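Local coordinates for inactive dihydroorotase-like domain (Chaetomium thermophilum, PDB 5NNL), which is an inactive relative of amidohydrolase-type enzymes, folded as a (beta/alpha)8 barrel joined to a smaller set of antiparallel beta strands, at residues N11-P17 against S217-Y223; G193-L197 against Q224-F228; T236-D241 against V297-F301. All coordinates share one frame; numbering follows the deposited sequence.

In the fold
All three contacts lie at or beside helix 221-228 and the loop before it, which follows the last strand of the barrel. Contact 1 is the deepest, its centre about 5 Å from the centre of the chain, and brings the ends of the first and eighth barrel strands together. Contact 2 lies about 14 Å away, centre to centre, and continues along the helix; Leu221 of contact 1 packs on Phe196 and Leu197. Contact 3 is centred about 11 Å from contact 1 and 14 Å from contact 2: Val237 rests on Tyr223, Ile239 on Ile218 in the loop before the helix, and Trp298 on Leu225 and Ala226. Contacts 2 and 3 lie about 17 and 15 Å from the chain centre.

Contact 1 of 3, residues N11-P17 against S217-Y223; sequences NIAAFVP and SIGSLPY
Phe15 meets one face of the Tyr223 ring with its CD2-CE2 side, CE2 foremost: this atom stands 3.3 Å above the Tyr223 plane, displaced toward the rim. The planes are inclined at 45°, with the Phe15 and Tyr223 centroids 4.8 Å apart. Phe15 is carried toward Tyr223 with CG anti to the backbone N (chi1 -175°). Pro17 CG adds an oblique touch 3.8 Å from Tyr223 CE1, and Ser220 CB approaches Phe15 CD1, also obliquely.

The other flat group is the Asn11 amide, whose OD1 accepts two backbone N-H groups from opposite faces of its plane. On one face comes Ile218 N, at 3.0 Å from Asn11 OD1 with a nearly straight N-H approach of 174°; on the other, Ala13 N lies 3.2 Å from Asn11 OD1 and makes an Asx turn. Neither donor sits in the amide plane. Asn11 ND2 turns back to Ala13 O in a weak bond, and the side chain of Ile218 crosses the amide at about a right angle. Two bonds on OD1 thus fix the rotation of this buried group.

Ala13 O also receives Gly219 N, 2.9 Å away and in the carbonyl plane. Farther along, a water accepts from Phe15 N and donates to Gly219 O. The positive phi of Gly219, which favours glycine, goes with the close approach of its CA to the Ala13 methyl. Ser217 OG is held by Asp178 of strand 175-180, while Asn11 and Ala14 make backbone bonds to strand 39-44 and the residue after it. The segment just past the end of strand 3-11 is thus tied, through the Asn11 amide and Ala13 O, to the loop following strand 215-217, where the first and last strands of the (beta/alpha)8 barrel come together.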
loop_
_atom_site.group_PDB
_atom_site.type_symbol
_atom_site.label_atom_id
_atom_site.label_comp_id
_atom_site.label_asym_id
_atom_site.label_seq_id
_atom_site.Cartn_x
_atom_site.Cartn_y
_atom_site.Cartn_z
ATOM N N ASN A 11 2.607 3.942 -3.985
ATOM C CA ASN A 11 2.333 2.873 -3.031
ATOM C C ASN A 11 1.089 3.262 -2.244
ATOM O O ASN A 11 1.124 4.203 -1.442
ATOM C CB ASN A 11 3.513 2.639 -2.090
ATOM C CG ASN A 11 3.194 1.626 -1.005
ATOM O OD1 ASN A 11 2.352 0.748 -1.191
ATOM N ND2 ASN A 11 3.852 1.752 0.138
ATOM N N ILE A 12 -0.015 2.543 -2.472
ATOM C CA ILE A 12 -1.276 2.892 -1.821
ATOM C C ILE A 12 -1.394 2.376 -0.395
ATOM O O ILE A 12 -2.462 2.519 0.212
ATOM C CB ILE A 12 -2.485 2.365 -2.617
ATOM C CG1 ILE A 12 -2.397 0.846 -2.779
ATOM C CG2 ILE A 12 -2.540 3.032 -3.969
ATOM C CD1 ILE A 12 -3.718 0.189 -3.072
ATOM N N ALA A 13 -0.344 1.777 0.160
ATOM C CA ALA A 13 -0.396 1.270 1.533
ATOM C C ALA A 13 1.030 1.317 2.086
ATOM O O ALA A 13 1.789 0.354 1.964
ATOM C CB ALA A 13 -0.975 -0.137 1.596
ATOM N N ALA A 14 1.381 2.454 2.681
ATOM C CA ALA A 14 2.662 2.626 3.349
ATOM C C ALA A 14 2.429 2.571 4.851
ATOM O O ALA A 14 1.708 3.411 5.403
ATOM C CB ALA A 14 3.322 3.946 2.949
ATOM N N PHE A 15 3.037 1.590 5.508
ATOM C CA PHE A 15 2.835 1.396 6.934
ATOM C C PHE A 15 3.771 2.302 7.726
ATOM O O PHE A 15 4.974 2.361 7.451
ATOM C CB PHE A 15 3.070 -0.067 7.303
ATOM C CG PHE A 15 2.758 -0.391 8.735
ATOM C CD1 PHE A 15 1.450 -0.383 9.197
ATOM C CD2 PHE A 15 3.772 -0.718 9.618
ATOM C CE1 PHE A 15 1.164 -0.688 10.517
ATOM C CE2 PHE A 15 3.495 -1.022 10.934
ATOM C CZ PHE A 15 2.188 -1.008 11.385
ATOM N N VAL A 16 3.215 3.004 8.710
ATOM C CA VAL A 16 3.980 3.936 9.533
ATOM C C VAL A 16 3.754 3.578 10.997
ATOM O O VAL A 16 2.725 3.958 11.574
ATOM C CB VAL A 16 3.589 5.394 9.240
ATOM C CG1 VAL A 16 4.410 6.358 10.100
ATOM C CG2 VAL A 16 3.786 5.705 7.758
ATOM N N PRO A 17 4.677 2.845 11.628
ATOM C CA PRO A 17 4.469 2.440 13.031
ATOM C C PRO A 17 4.075 3.575 13.964
ATOM O O PRO A 17 3.065 3.462 14.668
ATOM C CB PRO A 17 5.827 1.831 13.405
ATOM C CG PRO A 17 6.346 1.278 12.132
ATOM C CD PRO A 17 5.863 2.203 11.040
ATOM N N SER A 217 0.738 -3.228 -3.814
ATOM C CA SER A 217 1.053 -2.399 -2.664
ATOM C C SER A 217 2.200 -3.035 -1.899
ATOM O O SER A 217 2.541 -4.202 -2.102
ATOM C CB SER A 217 -0.156 -2.217 -1.733
ATOM O OG SER A 217 -0.475 -3.430 -1.075
ATOM N N ILE A 218 2.817 -2.243 -1.032
ATOM C CA ILE A 218 3.785 -2.779 -0.086
ATOM C C ILE A 218 3.086 -3.307 1.157
ATOM O O ILE A 218 3.271 -4.466 1.542
ATOM C CB ILE A 218 4.828 -1.697 0.251
ATOM C CG1 ILE A 218 5.537 -1.282 -1.043
ATOM C CG2 ILE A 218 5.797 -2.205 1.321
ATOM C CD1 ILE A 218 6.773 -0.464 -0.848
ATOM N N GLY A 219 2.258 -2.473 1.785
ATOM C CA GLY A 219 1.383 -2.924 2.843
ATOM C C GLY A 219 2.080 -3.028 4.184
ATOM O O GLY A 219 3.232 -2.623 4.370
ATOM N N SER A 220 1.345 -3.584 5.144
ATOM C CA SER A 220 1.887 -3.878 6.462
ATOM C C SER A 220 2.463 -5.282 6.544
ATOM O O SER A 220 3.018 -5.650 7.584
ATOM C CB SER A 220 0.804 -3.699 7.535
ATOM O OG SER A 220 -0.282 -4.587 7.325
ATOM N N LEU A 221 2.356 -6.063 5.470
ATOM C CA LEU A 221 2.873 -7.428 5.492
ATOM C C LEU A 221 4.368 -7.485 5.767
ATOM O O LEU A 221 4.785 -8.342 6.567
ATOM C CB LEU A 221 2.534 -8.128 4.169
ATOM C CG LEU A 221 3.109 -9.533 3.973
ATOM C CD1 LEU A 221 2.720 -10.458 5.127
ATOM C CD2 LEU A 221 2.635 -10.113 2.646
ATOM N N PRO A 222 5.218 -6.653 5.158
ATOM C CA PRO A 222 6.642 -6.694 5.528
ATOM C C PRO A 222 6.863 -6.456 7.006
ATOM O O PRO A 222 7.665 -7.157 7.636
ATOM C CB PRO A 222 7.261 -5.578 4.674
ATOM C CG PRO A 222 6.318 -5.403 3.530
ATOM C CD PRO A 222 4.953 -5.674 4.090
ATOM N N TYR A 223 6.166 -5.475 7.581
ATOM C CA TYR A 223 6.319 -5.196 9.003
ATOM C C TYR A 223 5.763 -6.334 9.849
ATOM O O TYR A 223 6.395 -6.755 10.825
ATOM C CB TYR A 223 5.629 -3.881 9.362
ATOM C CG TYR A 223 5.824 -3.503 10.812
ATOM C CD1 TYR A 223 6.905 -2.727 11.203
ATOM C CD2 TYR A 223 4.941 -3.941 11.794
ATOM C CE1 TYR A 223 7.100 -2.387 12.524
ATOM C CE2 TYR A 223 5.128 -3.606 13.123
ATOM C CZ TYR A 223 6.212 -2.828 13.479
ATOM O OH TYR A 223 6.421 -2.483 14.791
HETATM O O HOH W 1 4.539 -0.458 3.976
#

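Contact 2 of 3, residues G193-L197 against Q224-F228; sequences GCHFL and QLAHF
Phe196 is the tight part of this contact, its ring enclosed by three residues of helix 221-228 and by its own turn. Gln224 CG sits almost exactly over the ring centre, 3.9 Å from the Phe196 centroid, in a CH-pi contact. Beyond it the extended Gln224 chain runs past the ring in the opposite direction, its amide stacked within 22° of the ring plane; though Gln224 is an exposed residue, it still covers this face. Cys194 CB presses on the other face toward the rim. At the edge, Leu225 CD1 comes to 3.7 Å from Phe196 CE1, and Phe228 takes the Phe196 edge on its own face. That T-shaped pair has centroids 5.7 Å apart and planes at 75°. With CG between the backbone N and the carbonyl carbon (chi1 45°), the Phe196 ring lies against the helix, swung out from the type I turn Cys194-Leu197.

Toward solvent the fit is looser. On this exposed side lies Phe228, whose far ring end meets Gly193 O, 3.4 Å from Phe228 CZ. Cys194 SG approaches the same ring obliquely, in a sulfur-aromatic contact with SG 4.8 Å from the Phe228 centroid. The inner flank is better buried: Cys194 SG, in its disulfide with Cys191, lies 3.8 Å from Leu225 CD1.

The disulfide-bearing loop between helices 181-185 and 200-207 thus lies over helix 221-228. Leu221, a turn earlier, also touches Phe196 and Leu197, while Leu225 reaches Leu186 and Trp298.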
loop_
_atom_site.group_PDB
_atom_site.type_symbol
_atom_site.label_atom_id
_atom_site.label_comp_id
_atom_site.label_asym_id
_atom_site.label_seq_id
_atom_site.Cartn_x
_atom_site.Cartn_y
_atom_site.Cartn_z
ATOM N N GLY A 193 4.778 -21.229 10.089
ATOM C CA GLY A 193 4.177 -20.508 11.197
ATOM C C GLY A 193 3.515 -19.197 10.820
ATOM O O GLY A 193 2.769 -18.647 11.637
ATOM N N CYS A 194 3.752 -18.693 9.611
ATOM C CA CYS A 194 3.235 -17.394 9.179
ATOM C C CYS A 194 1.917 -17.623 8.440
ATOM O O CYS A 194 1.892 -17.810 7.223
ATOM C CB CYS A 194 4.255 -16.682 8.297
ATOM S SG CYS A 194 5.908 -16.444 9.014
ATOM N N HIS A 195 0.809 -17.603 9.181
ATOM C CA HIS A 195 -0.500 -17.825 8.575
ATOM C C HIS A 195 -1.063 -16.572 7.913
ATOM O O HIS A 195 -2.153 -16.636 7.335
ATOM C CB HIS A 195 -1.482 -18.358 9.624
ATOM C CG HIS A 195 -0.966 -19.547 10.373
ATOM N ND1 HIS A 195 -0.766 -20.773 9.775
ATOM C CD2 HIS A 195 -0.592 -19.694 11.665
ATOM C CE1 HIS A 195 -0.297 -21.625 10.668
ATOM N NE2 HIS A 195 -0.184 -20.997 11.824
ATOM N N PHE A 196 -0.350 -15.448 7.975
ATOM C CA PHE A 196 -0.711 -14.262 7.211
ATOM C C PHE A 196 -0.141 -14.292 5.798
ATOM O O PHE A 196 -0.549 -13.479 4.962
ATOM C CB PHE A 196 -0.237 -12.989 7.931
ATOM C CG PHE A 196 1.170 -13.075 8.453
ATOM C CD1 PHE A 196 2.248 -12.776 7.638
ATOM C CD2 PHE A 196 1.412 -13.466 9.759
ATOM C CE1 PHE A 196 3.543 -12.864 8.117
ATOM C CE2 PHE A 196 2.703 -13.555 10.244
ATOM C CZ PHE A 196 3.769 -13.252 9.422
ATOM N N LEU A 197 0.791 -15.200 5.517
ATOM C CA LEU A 197 1.247 -15.426 4.158
ATOM C C LEU A 197 0.297 -16.379 3.441
ATOM O O LEU A 197 -0.404 -17.170 4.077
ATOM C CB LEU A 197 2.654 -16.013 4.159
ATOM C CG LEU A 197 3.811 -15.121 4.600
ATOM C CD1 LEU A 197 5.097 -15.935 4.645
ATOM C CD2 LEU A 197 3.973 -13.927 3.675
ATOM N N GLN A 224 4.578 -6.838 9.497
ATOM C CA GLN A 224 3.992 -7.941 10.253
ATOM C C GLN A 224 4.913 -9.155 10.259
ATOM O O GLN A 224 5.067 -9.822 11.288
ATOM C CB GLN A 224 2.626 -8.305 9.670
ATOM C CG GLN A 224 1.988 -9.528 10.301
ATOM C CD GLN A 224 0.559 -9.728 9.848
ATOM O OE1 GLN A 224 0.134 -9.179 8.832
ATOM N NE2 GLN A 224 -0.195 -10.511 10.605
ATOM N N LEU A 225 5.541 -9.451 9.119
ATOM C CA LEU A 225 6.452 -10.589 9.037
ATOM C C LEU A 225 7.670 -10.387 9.931
ATOM O O LEU A 225 8.041 -11.277 10.703
ATOM C CB LEU A 225 6.881 -10.799 7.585
ATOM C CG LEU A 225 7.844 -11.951 7.287
ATOM C CD1 LEU A 225 7.146 -13.293 7.395
ATOM C CD2 LEU A 225 8.457 -11.772 5.905
ATOM N N ALA A 226 8.320 -9.227 9.823
ATOM C CA ALA A 226 9.511 -8.972 10.628
ATOM C C ALA A 226 9.195 -9.040 12.117
ATOM O O ALA A 226 9.976 -9.589 12.901
ATOM C CB ALA A 226 10.101 -7.610 10.272
ATOM N N HIS A 227 8.055 -8.480 12.526
ATOM C CA HIS A 227 7.674 -8.509 13.934
ATOM C C HIS A 227 7.433 -9.940 14.407
ATOM O O HIS A 227 7.904 -10.339 15.477
ATOM C CB HIS A 227 6.431 -7.643 14.149
ATOM C CG HIS A 227 6.037 -7.489 15.586
ATOM N ND1 HIS A 227 6.928 -7.653 16.626
ATOM C CD2 HIS A 227 4.846 -7.188 16.155
ATOM C CE1 HIS A 227 6.302 -7.457 17.773
ATOM N NE2 HIS A 227 5.038 -7.173 17.515
ATOM N N PHE A 228 6.709 -10.733 13.612
ATOM C CA PHE A 228 6.441 -12.118 13.983
ATOM C C PHE A 228 7.724 -12.933 14.097
ATOM O O PHE A 228 7.773 -13.905 14.863
ATOM C CB PHE A 228 5.502 -12.758 12.961
ATOM C CG PHE A 228 5.110 -14.164 13.297
ATOM C CD1 PHE A 228 3.986 -14.415 14.064
ATOM C CD2 PHE A 228 5.863 -15.235 12.843
ATOM C CE1 PHE A 228 3.620 -15.707 14.374
ATOM C CE2 PHE A 228 5.501 -16.530 13.151
ATOM C CZ PHE A 228 4.379 -16.767 13.917
#

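Contact 3 of 3, residues T236-D241 against V297-F301; sequences TVGIAD and VWSPF
Val237 and Val297 supply the apolar part of the contact, crossing at about a right angle with CG1 of Val237 3.6 Å from CG1 of Val297. Val297 presents this methyl by setting CG1 anti to its backbone N (chi1 -162°). The same Val237 methyl lies 3.9 Å from Trp298 O. Thr236 OG1 is modelled doubtfully close to Val297 CG2. Behind them, Thr236 packs on Arg29 and Ala33 of helix 26-37, and Val237 on Tyr223.

The direct polar link runs between side chains: Ser299 OG donates to Asp241 OD2. Their modelled separation of 2.3 Å is too short to take at face value, so its exact geometry is doubtful. Asp241 OD2 is also hydrogen-bonded to Tyr182 OH of helix 181-185. Ser299 OG in turn accepts from the backbone N two residues on, Phe301 N, at 3.1 Å, which makes an ST turn. This turn shapes the loop between strands 281-291 and 305-315 of the antiparallel part, which here meets the loop leading from helix 221-228 to helix 242-251 of the barrel side.

Water forms the third kind of link. One molecule donates to Trp298 O, 2.8 Å from the water oxygen, with a weak further bond to Asp241 OD2. It also accepts from Gly238 N, but that leg is modelled implausibly short and its exact length is doubtful.

Among the rings, Phe301 has Asp241 OD2 near its plane at the edge, 4.2 Å from Phe301 CD2, while the benzo edge of the Trp298 indole touches Leu225 and its CE3 side meets Ala226.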
loop_
_atom_site.group_PDB
_atom_site.type_symbol
_atom_site.label_atom_id
_atom_site.label_comp_id
_atom_site.label_asym_id
_atom_site.label_seq_id
_atom_site.Cartn_x
_atom_site.Cartn_y
_atom_site.Cartn_z
ATOM N N THR A 236 11.347 0.952 7.789
ATOM C CA THR A 236 11.422 0.941 6.333
ATOM C C THR A 236 11.428 -0.470 5.748
ATOM O O THR A 236 11.786 -0.645 4.579
ATOM C CB THR A 236 12.668 1.697 5.870
ATOM O OG1 THR A 236 13.838 0.982 6.280
ATOM C CG2 THR A 236 12.710 3.097 6.468
ATOM N N VAL A 237 11.050 -1.481 6.534
ATOM C CA VAL A 237 11.053 -2.852 6.035
ATOM C C VAL A 237 10.179 -2.958 4.794
ATOM O O VAL A 237 9.048 -2.456 4.760
ATOM C CB VAL A 237 10.582 -3.835 7.120
ATOM C CG1 VAL A 237 11.678 -4.074 8.140
ATOM C CG2 VAL A 237 9.299 -3.350 7.795
ATOM N N GLY A 238 10.707 -3.622 3.764
ATOM C CA GLY A 238 9.940 -3.978 2.590
ATOM C C GLY A 238 9.818 -2.908 1.526
ATOM O O GLY A 238 9.252 -3.189 0.462
ATOM N N ILE A 239 10.336 -1.699 1.759
ATOM C CA ILE A 239 10.137 -0.621 0.793
ATOM C C ILE A 239 11.114 -0.741 -0.370
ATOM O O ILE A 239 10.721 -0.617 -1.534
ATOM C CB ILE A 239 10.237 0.748 1.486
ATOM C CG1 ILE A 239 9.078 0.911 2.474
ATOM C CG2 ILE A 239 10.206 1.881 0.450
ATOM C CD1 ILE A 239 9.157 2.159 3.326
ATOM N N ALA A 240 12.393 -0.984 -0.084
ATOM C CA ALA A 240 13.395 -1.104 -1.135
ATOM C C ALA A 240 13.402 -2.475 -1.801
ATOM O O ALA A 240 14.088 -2.645 -2.815
ATOM C CB ALA A 240 14.783 -0.798 -0.564
ATOM N N ASP A 241 12.650 -3.442 -1.263
ATOM C CA ASP A 241 12.598 -4.800 -1.804
ATOM C C ASP A 241 11.560 -4.948 -2.906
ATOM O O ASP A 241 11.745 -5.745 -3.835
ATOM C CB ASP A 241 12.250 -5.794 -0.693
ATOM C CG ASP A 241 13.450 -6.223 0.110
ATOM O OD1 ASP A 241 14.578 -5.803 -0.229
ATOM O OD2 ASP A 241 13.260 -6.984 1.083
ATOM N N VAL A 297 18.263 -2.511 6.475
ATOM C CA VAL A 297 16.943 -2.945 6.909
ATOM C C VAL A 297 16.853 -4.451 6.741
ATOM O O VAL A 297 17.389 -5.015 5.778
ATOM C CB VAL A 297 15.839 -2.228 6.108
ATOM C CG1 VAL A 297 14.499 -2.334 6.833
ATOM C CG2 VAL A 297 16.208 -0.770 5.851
ATOM N N TRP A 298 16.183 -5.113 7.681
ATOM C CA TRP A 298 15.978 -6.548 7.560
ATOM C C TRP A 298 15.142 -6.854 6.326
ATOM O O TRP A 298 14.241 -6.094 5.959
ATOM C CB TRP A 298 15.287 -7.112 8.801
ATOM C CG TRP A 298 14.961 -8.569 8.648
ATOM C CD1 TRP A 298 15.804 -9.623 8.855
ATOM C CD2 TRP A 298 13.710 -9.134 8.230
ATOM N NE1 TRP A 298 15.155 -10.807 8.600
ATOM C CE2 TRP A 298 13.869 -10.535 8.215
ATOM C CE3 TRP A 298 12.471 -8.592 7.870
ATOM C CZ2 TRP A 298 12.837 -11.400 7.857
ATOM C CZ3 TRP A 298 11.446 -9.454 7.516
ATOM C CH2 TRP A 298 11.637 -10.842 7.511
ATOM N N SER A 299 15.445 -7.982 5.684
ATOM C CA SER A 299 14.701 -8.424 4.523
ATOM C C SER A 299 14.703 -9.944 4.511
ATOM O O SER A 299 15.743 -10.552 4.803
ATOM C CB SER A 299 15.306 -7.893 3.219
ATOM O OG SER A 299 14.713 -8.521 2.095
ATOM N N PRO A 300 13.574 -10.588 4.189
ATOM C CA PRO A 300 13.596 -12.049 4.009
ATOM C C PRO A 300 14.445 -12.498 2.835
ATOM O O PRO A 300 14.657 -13.706 2.675
ATOM C CB PRO A 300 12.119 -12.401 3.791
ATOM C CG PRO A 300 11.497 -11.146 3.285
ATOM C CD PRO A 300 12.233 -10.024 3.953
ATOM N N PHE A 301 14.931 -11.569 2.012
ATOM C CA PHE A 301 15.780 -11.885 0.873
ATOM C C PHE A 301 17.213 -11.402 1.064
ATOM O O PHE A 301 17.976 -11.365 0.095
ATOM C CB PHE A 301 15.190 -11.276 -0.400
ATOM C CG PHE A 301 13.791 -11.726 -0.691
ATOM C CD1 PHE A 301 13.555 -12.942 -1.307
ATOM C CD2 PHE A 301 12.711 -10.931 -0.353
ATOM C CE1 PHE A 301 12.267 -13.357 -1.576
ATOM C CE2 PHE A 301 11.421 -11.342 -0.619
ATOM C CZ PHE A 301 11.199 -12.556 -1.231
HETATM O O HOH W 2 12.762 -5.122 3.852
#